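Local coordinates for protein L-hydantoinase (Arthrobacter aurescens, PDB 1GKR) that hydrolyses the ring of hydantoins, with a preference for aryl-substituted ones, using two zinc ions in each subunit of a homotetramer, at residues A83-P94 against L117-G126. Residues are numbered along the deposited sequence; the frame is centred on the assembly and turned at random.
Sequences AVGGITTIIEMP and LKVDFALYGG
Met93 lays its CE over one face of the Tyr124 ring, 3.5 Å from the ring centroid and 17° off the ring normal. This is a Met-aromatic contact, made more by the methyl than by the oblique sulfur. The Met93 chain bends at chi2 (-92°) and chi3, curling CE back over the tyrosine. Ile91 CG2 packs 3.6 Å from Tyr124 CE2, and Pro94 CD lies against Tyr124 CB. Tyr124 OH is hydrogen-bonded to Glu59 O. Replacing Tyr124 by an alanine would probably open a gap beside Met93 CE and Ile91 CG2 and leave Glu59 O without its hydroxyl partner. Ahead of this cluster in sequence, strands 87-92 and 120-123 run parallel, 21° apart. Five backbone hydrogen bonds join the segments, from Asp120 N to Thr88 O through Tyr124 N to Glu92 O. Val119 fills the N-terminal end, its CG1 3.6 Å from Ile87 O. Packing is looser where Ile90 CD1 approaches Leu117 CD2 at 4.2 Å. The whole contact is buried, and a water 2.8 Å from Glu92 O and 2.9 Å from Tyr124 O links them. Asp120 OD2 makes salt bridges to Arg429 and Lys378; OD1 accepts a hydrogen bond from Gln447 N. Helix 103-116 connects the strands as a beta-alpha-beta crossover of the TIM-barrel fold and covers Phe121 and Leu123. Strand 51-62 flanks strand 87-92, and its zinc ligands His60 and His62 lie beside Met93.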
ATOM      1  N   ALA A  83      17.730  21.492 -34.288  1.00 16.80           N
ATOM      2  CA  ALA A  83      18.772  20.880 -35.094  1.00 16.61           C
ATOM      3  C   ALA A  83      20.133  20.895 -34.424  1.00 16.94           C
ATOM      4  O   ALA A  83      20.787  19.866 -34.356  1.00 20.44           O
ATOM      5  CB  ALA A  83      18.859  21.553 -36.438  1.00 16.06           C
ATOM      6  N   VAL A  84      20.585  22.036 -33.921  1.00 15.97           N
ATOM      7  CA  VAL A  84      21.903  22.019 -33.306  1.00 16.29           C
ATOM      8  C   VAL A  84      21.851  21.314 -31.975  1.00 14.87           C
ATOM      9  O   VAL A  84      22.855  20.778 -31.523  1.00 17.88           O
ATOM     10  CB  VAL A  84      22.499  23.435 -33.101  1.00 15.98           C
ATOM     11  CG1 VAL A  84      22.400  24.220 -34.379  1.00 18.21           C
ATOM     12  CG2 VAL A  84      21.803  24.148 -31.977  1.00 18.84           C
ATOM     13  N   GLY A  85      20.677  21.315 -31.354  1.00 14.64           N
ATOM     14  CA  GLY A  85      20.511  20.666 -30.064  1.00 12.29           C
ATOM     15  C   GLY A  85      20.374  19.155 -30.169  1.00 12.04           C
ATOM     16  O   GLY A  85      20.264  18.477 -29.163  1.00 13.15           O
ATOM     17  N   GLY A  86      20.372  18.625 -31.386  1.00 12.39           N
ATOM     18  CA  GLY A  86      20.255  17.191 -31.566  1.00 14.09           C
ATOM     19  C   GLY A  86      18.836  16.645 -31.534  1.00 14.47           C
ATOM     20  O   GLY A  86      18.640  15.428 -31.507  1.00 15.07           O
ATOM     21  N   ILE A  87      17.845  17.532 -31.532  1.00 12.81           N
ATOM     22  CA  ILE A  87      16.448  17.114 -31.513  1.00 12.35           C
ATOM     23  C   ILE A  87      15.964  17.037 -32.954  1.00 13.48           C
ATOM     24  O   ILE A  87      15.692  18.048 -33.589  1.00 16.12           O
ATOM     25  CB  ILE A  87      15.597  18.112 -30.691  1.00 12.16           C
ATOM     26  CG1 ILE A  87      16.085  18.089 -29.242  1.00  9.02           C
ATOM     27  CG2 ILE A  87      14.107  17.777 -30.776  1.00  4.64           C
ATOM     28  CD1 ILE A  87      15.336  19.033 -28.341  1.00 11.44           C
ATOM     29  N   THR A  88      15.855  15.817 -33.462  1.00 14.40           N
ATOM     30  CA  THR A  88      15.453  15.595 -34.844  1.00 13.46           C
ATOM     31  C   THR A  88      13.954  15.558 -35.129  1.00 12.78           C
ATOM     32  O   THR A  88      13.540  15.727 -36.272  1.00 13.12           O
ATOM     33  CB  THR A  88      16.116  14.334 -35.361  1.00 14.23           C
ATOM     34  OG1 THR A  88      15.836  13.255 -34.460  1.00 13.17           O
ATOM     35  CG2 THR A  88      17.630  14.550 -35.442  1.00 12.29           C
ATOM     36  N   THR A  89      13.130  15.282 -34.128  1.00 11.36           N
ATOM     37  CA  THR A  89      11.697  15.365 -34.374  1.00 13.47           C
ATOM     38  C   THR A  89      11.007  15.934 -33.133  1.00 14.77           C
ATOM     39  O   THR A  89      11.331  15.582 -31.990  1.00 14.54           O
ATOM     40  CB  THR A  89      11.024  14.022 -34.849  1.00 11.96           C
ATOM     41  OG1 THR A  89      10.145  13.540 -33.837  1.00 13.54           O
ATOM     42  CG2 THR A  89      12.030  12.986 -35.202  1.00  6.66           C
ATOM     43  N   ILE A  90      10.091  16.868 -33.382  1.00 12.71           N
ATOM     44  CA  ILE A  90       9.360  17.540 -32.326  1.00 10.70           C
ATOM     45  C   ILE A  90       7.869  17.297 -32.494  1.00 12.03           C
ATOM     46  O   ILE A  90       7.393  16.957 -33.582  1.00 12.72           O
ATOM     47  CB  ILE A  90       9.588  19.081 -32.381  1.00 11.84           C
ATOM     48  CG1 ILE A  90       8.990  19.649 -33.673  1.00 12.60           C
ATOM     49  CG2 ILE A  90      11.066  19.406 -32.349  1.00 10.62           C
ATOM     50  CD1 ILE A  90       9.049  21.140 -33.768  1.00 10.64           C
ATOM     51  N   ILE A  91       7.132  17.464 -31.407  1.00 11.04           N
ATOM     52  CA  ILE A  91       5.697  17.334 -31.466  1.00 10.88           C
ATOM     53  C   ILE A  91       5.203  18.665 -30.897  1.00 12.03           C
ATOM     54  O   ILE A  91       5.342  18.902 -29.705  1.00 12.82           O
ATOM     55  CB  ILE A  91       5.223  16.141 -30.627  1.00 10.89           C
ATOM     56  CG1 ILE A  91       6.114  14.927 -30.917  1.00 10.64           C
ATOM     57  CG2 ILE A  91       3.804  15.767 -31.014  1.00  7.02           C
ATOM     58  CD1 ILE A  91       5.614  13.621 -30.308  1.00  7.86           C
ATOM     59  N   GLU A  92       4.678  19.542 -31.762  1.00 12.66           N
ATOM     60  CA  GLU A  92       4.186  20.871 -31.361  1.00 12.00           C
ATOM     61  C   GLU A  92       2.903  20.799 -30.580  1.00 12.49           C
ATOM     62  O   GLU A  92       1.950  20.165 -31.036  1.00 14.11           O
ATOM     63  CB  GLU A  92       3.893  21.743 -32.577  1.00 13.36           C
ATOM     64  CG  GLU A  92       4.823  22.911 -32.773  1.00 15.63           C
ATOM     65  CD  GLU A  92       4.735  23.966 -31.696  1.00 17.23           C
ATOM     66  OE1 GLU A  92       3.675  24.627 -31.541  1.00 18.69           O
ATOM     67  OE2 GLU A  92       5.756  24.132 -31.009  1.00 18.40           O
ATOM     68  N   MET A  93       2.869  21.462 -29.426  1.00 10.52           N
ATOM     69  CA  MET A  93       1.663  21.493 -28.609  1.00 12.25           C
ATOM     70  C   MET A  93       0.647  22.369 -29.352  1.00 13.77           C
ATOM     71  O   MET A  93       1.005  23.104 -30.274  1.00 13.76           O
ATOM     72  CB  MET A  93       1.964  22.077 -27.232  1.00 13.70           C
ATOM     73  CG  MET A  93       3.001  21.300 -26.451  1.00 17.02           C
ATOM     74  SD  MET A  93       2.349  20.016 -25.343  1.00 25.02           S
ATOM     75  CE  MET A  93       0.807  19.626 -26.122  1.00 24.85           C
ATOM     76  N   PRO A  94      -0.630  22.325 -28.948  1.00 13.36           N
ATOM     77  CA  PRO A  94      -1.611  23.138 -29.658  1.00 12.96           C
ATOM     78  C   PRO A  94      -1.928  24.466 -29.011  1.00 14.23           C
ATOM     79  O   PRO A  94      -2.978  25.032 -29.276  1.00 15.53           O
ATOM     80  CB  PRO A  94      -2.816  22.222 -29.681  1.00 11.72           C
ATOM     81  CG  PRO A  94      -2.781  21.664 -28.283  1.00  9.63           C
ATOM     82  CD  PRO A  94      -1.300  21.442 -27.977  1.00 11.35           C
ATOM     83  N   LEU A 117       9.550  24.420 -41.068  1.00 24.46           N
ATOM     84  CA  LEU A 117      10.344  23.666 -40.099  1.00 21.16           C
ATOM     85  C   LEU A 117      11.591  23.059 -40.726  1.00 22.10           C
ATOM     86  O   LEU A 117      11.602  22.721 -41.911  1.00 23.24           O
ATOM     87  CB  LEU A 117       9.495  22.567 -39.473  1.00 17.11           C
ATOM     88  CG  LEU A 117       8.598  23.089 -38.361  1.00 16.47           C
ATOM     89  CD1 LEU A 117       7.606  22.010 -37.949  1.00 13.47           C
ATOM     90  CD2 LEU A 117       9.482  23.531 -37.193  1.00 10.94           C
ATOM     91  N   LYS A 118      12.646  22.927 -39.930  1.00 22.30           N
ATOM     92  CA  LYS A 118      13.892  22.362 -40.429  1.00 20.04           C
ATOM     93  C   LYS A 118      14.178  20.951 -39.892  1.00 19.63           C
ATOM     94  O   LYS A 118      15.086  20.276 -40.369  1.00 22.40           O
ATOM     95  CB  LYS A 118      15.056  23.310 -40.127  1.00 17.97           C
ATOM     96  CG  LYS A 118      15.029  24.633 -40.902  1.00 16.31           C
ATOM     97  CD  LYS A 118      16.419  25.270 -40.870  1.00 21.10           C
ATOM     98  CE  LYS A 118      16.560  26.449 -41.823  1.00 22.39           C
ATOM     99  NZ  LYS A 118      15.928  27.675 -41.264  1.00 26.31           N
ATOM    100  N   VAL A 119      13.422  20.510 -38.893  1.00 17.10           N
ATOM    101  CA  VAL A 119      13.574  19.151 -38.377  1.00 15.73           C
ATOM    102  C   VAL A 119      12.191  18.514 -38.560  1.00 16.08           C
ATOM    103  O   VAL A 119      11.231  19.213 -38.865  1.00 15.83           O
ATOM    104  CB  VAL A 119      14.012  19.140 -36.900  1.00 14.60           C
ATOM    105  CG1 VAL A 119      15.399  19.767 -36.774  1.00 13.50           C
ATOM    106  CG2 VAL A 119      13.013  19.883 -36.047  1.00 12.25           C
ATOM    107  N   ASP A 120      12.068  17.204 -38.408  1.00 15.46           N
ATOM    108  CA  ASP A 120      10.759  16.589 -38.620  1.00 14.50           C
ATOM    109  C   ASP A 120       9.793  16.881 -37.471  1.00 14.37           C
ATOM    110  O   ASP A 120      10.216  17.249 -36.366  1.00 12.69           O
ATOM    111  CB  ASP A 120      10.917  15.080 -38.856  1.00 16.48           C
ATOM    112  CG  ASP A 120      11.440  14.755 -40.264  1.00 18.79           C
ATOM    113  OD1 ASP A 120      11.679  15.685 -41.069  1.00 16.08           O
ATOM    114  OD2 ASP A 120      11.610  13.559 -40.571  1.00 21.12           O
ATOM    115  N   PHE A 121       8.498  16.708 -37.719  1.00 10.12           N
ATOM    116  CA  PHE A 121       7.523  17.028 -36.696  1.00 10.54           C
ATOM    117  C   PHE A 121       6.242  16.208 -36.719  1.00 12.37           C
ATOM    118  O   PHE A 121       5.840  15.668 -37.749  1.00 14.99           O
ATOM    119  CB  PHE A 121       7.132  18.495 -36.838  1.00 10.46           C
ATOM    120  CG  PHE A 121       6.453  18.802 -38.153  1.00 10.90           C
ATOM    121  CD1 PHE A 121       7.190  18.893 -39.331  1.00  9.29           C
ATOM    122  CD2 PHE A 121       5.063  18.918 -38.225  1.00 10.00           C
ATOM    123  CE1 PHE A 121       6.552  19.091 -40.569  1.00  7.86           C
ATOM    124  CE2 PHE A 121       4.419  19.116 -39.458  1.00  9.42           C
ATOM    125  CZ  PHE A 121       5.166  19.200 -40.629  1.00  5.69           C
ATOM    126  N   ALA A 122       5.597  16.157 -35.561  1.00 10.93           N
ATOM    127  CA  ALA A 122       4.325  15.485 -35.379  1.00 11.51           C
ATOM    128  C   ALA A 122       3.469  16.561 -34.705  1.00 14.26           C
ATOM    129  O   ALA A 122       4.009  17.508 -34.122  1.00 14.18           O
ATOM    130  CB  ALA A 122       4.484  14.288 -34.461  1.00 11.54           C
ATOM    131  N   LEU A 123       2.149  16.425 -34.755  1.00 14.10           N
ATOM    132  CA  LEU A 123       1.300  17.433 -34.150  1.00 12.21           C
ATOM    133  C   LEU A 123       0.264  16.959 -33.158  1.00 12.63           C
ATOM    134  O   LEU A 123      -0.324  15.888 -33.298  1.00 14.45           O
ATOM    135  CB  LEU A 123       0.585  18.215 -35.236  1.00 11.49           C
ATOM    136  CG  LEU A 123       1.488  19.034 -36.135  1.00 11.75           C
ATOM    137  CD1 LEU A 123       0.652  19.630 -37.230  1.00 14.88           C
ATOM    138  CD2 LEU A 123       2.172  20.123 -35.333  1.00 10.65           C
ATOM    139  N   TYR A 124       0.048  17.799 -32.154  1.00 12.58           N
ATOM    140  CA  TYR A 124      -0.942  17.579 -31.112  1.00 12.50           C
ATOM    141  C   TYR A 124      -2.180  18.338 -31.541  1.00 14.47           C
ATOM    142  O   TYR A 124      -2.102  19.298 -32.303  1.00 16.03           O
ATOM    143  CB  TYR A 124      -0.521  18.234 -29.807  1.00 10.48           C
ATOM    144  CG  TYR A 124       0.408  17.462 -28.941  1.00 12.31           C
ATOM    145  CD1 TYR A 124      -0.054  16.382 -28.188  1.00  8.86           C
ATOM    146  CD2 TYR A 124       1.744  17.857 -28.802  1.00 10.49           C
ATOM    147  CE1 TYR A 124       0.787  15.723 -27.306  1.00 12.31           C
ATOM    148  CE2 TYR A 124       2.595  17.206 -27.928  1.00 10.96           C
ATOM    149  CZ  TYR A 124       2.109  16.141 -27.181  1.00 14.16           C
ATOM    150  OH  TYR A 124       2.933  15.495 -26.299  1.00 17.26           O
ATOM    151  N   GLY A 125      -3.317  17.911 -31.019  1.00 15.03           N
ATOM    152  CA  GLY A 125      -4.556  18.604 -31.272  1.00 13.94           C
ATOM    153  C   GLY A 125      -4.876  19.091 -29.869  1.00 15.78           C
ATOM    154  O   GLY A 125      -4.243  18.655 -28.904  1.00 17.20           O
ATOM    155  N   GLY A 126      -5.829  19.994 -29.730  1.00 14.99           N
ATOM    156  CA  GLY A 126      -6.160  20.463 -28.404  1.00 12.27           C
ATOM    157  C   GLY A 126      -7.486  19.898 -27.939  1.00 12.25           C
ATOM    158  O   GLY A 126      -8.402  19.669 -28.731  1.00 12.19           O
TER
HETATM  159  O   HOH W   1      -0.043  21.325 -32.630  1.00 21.64           O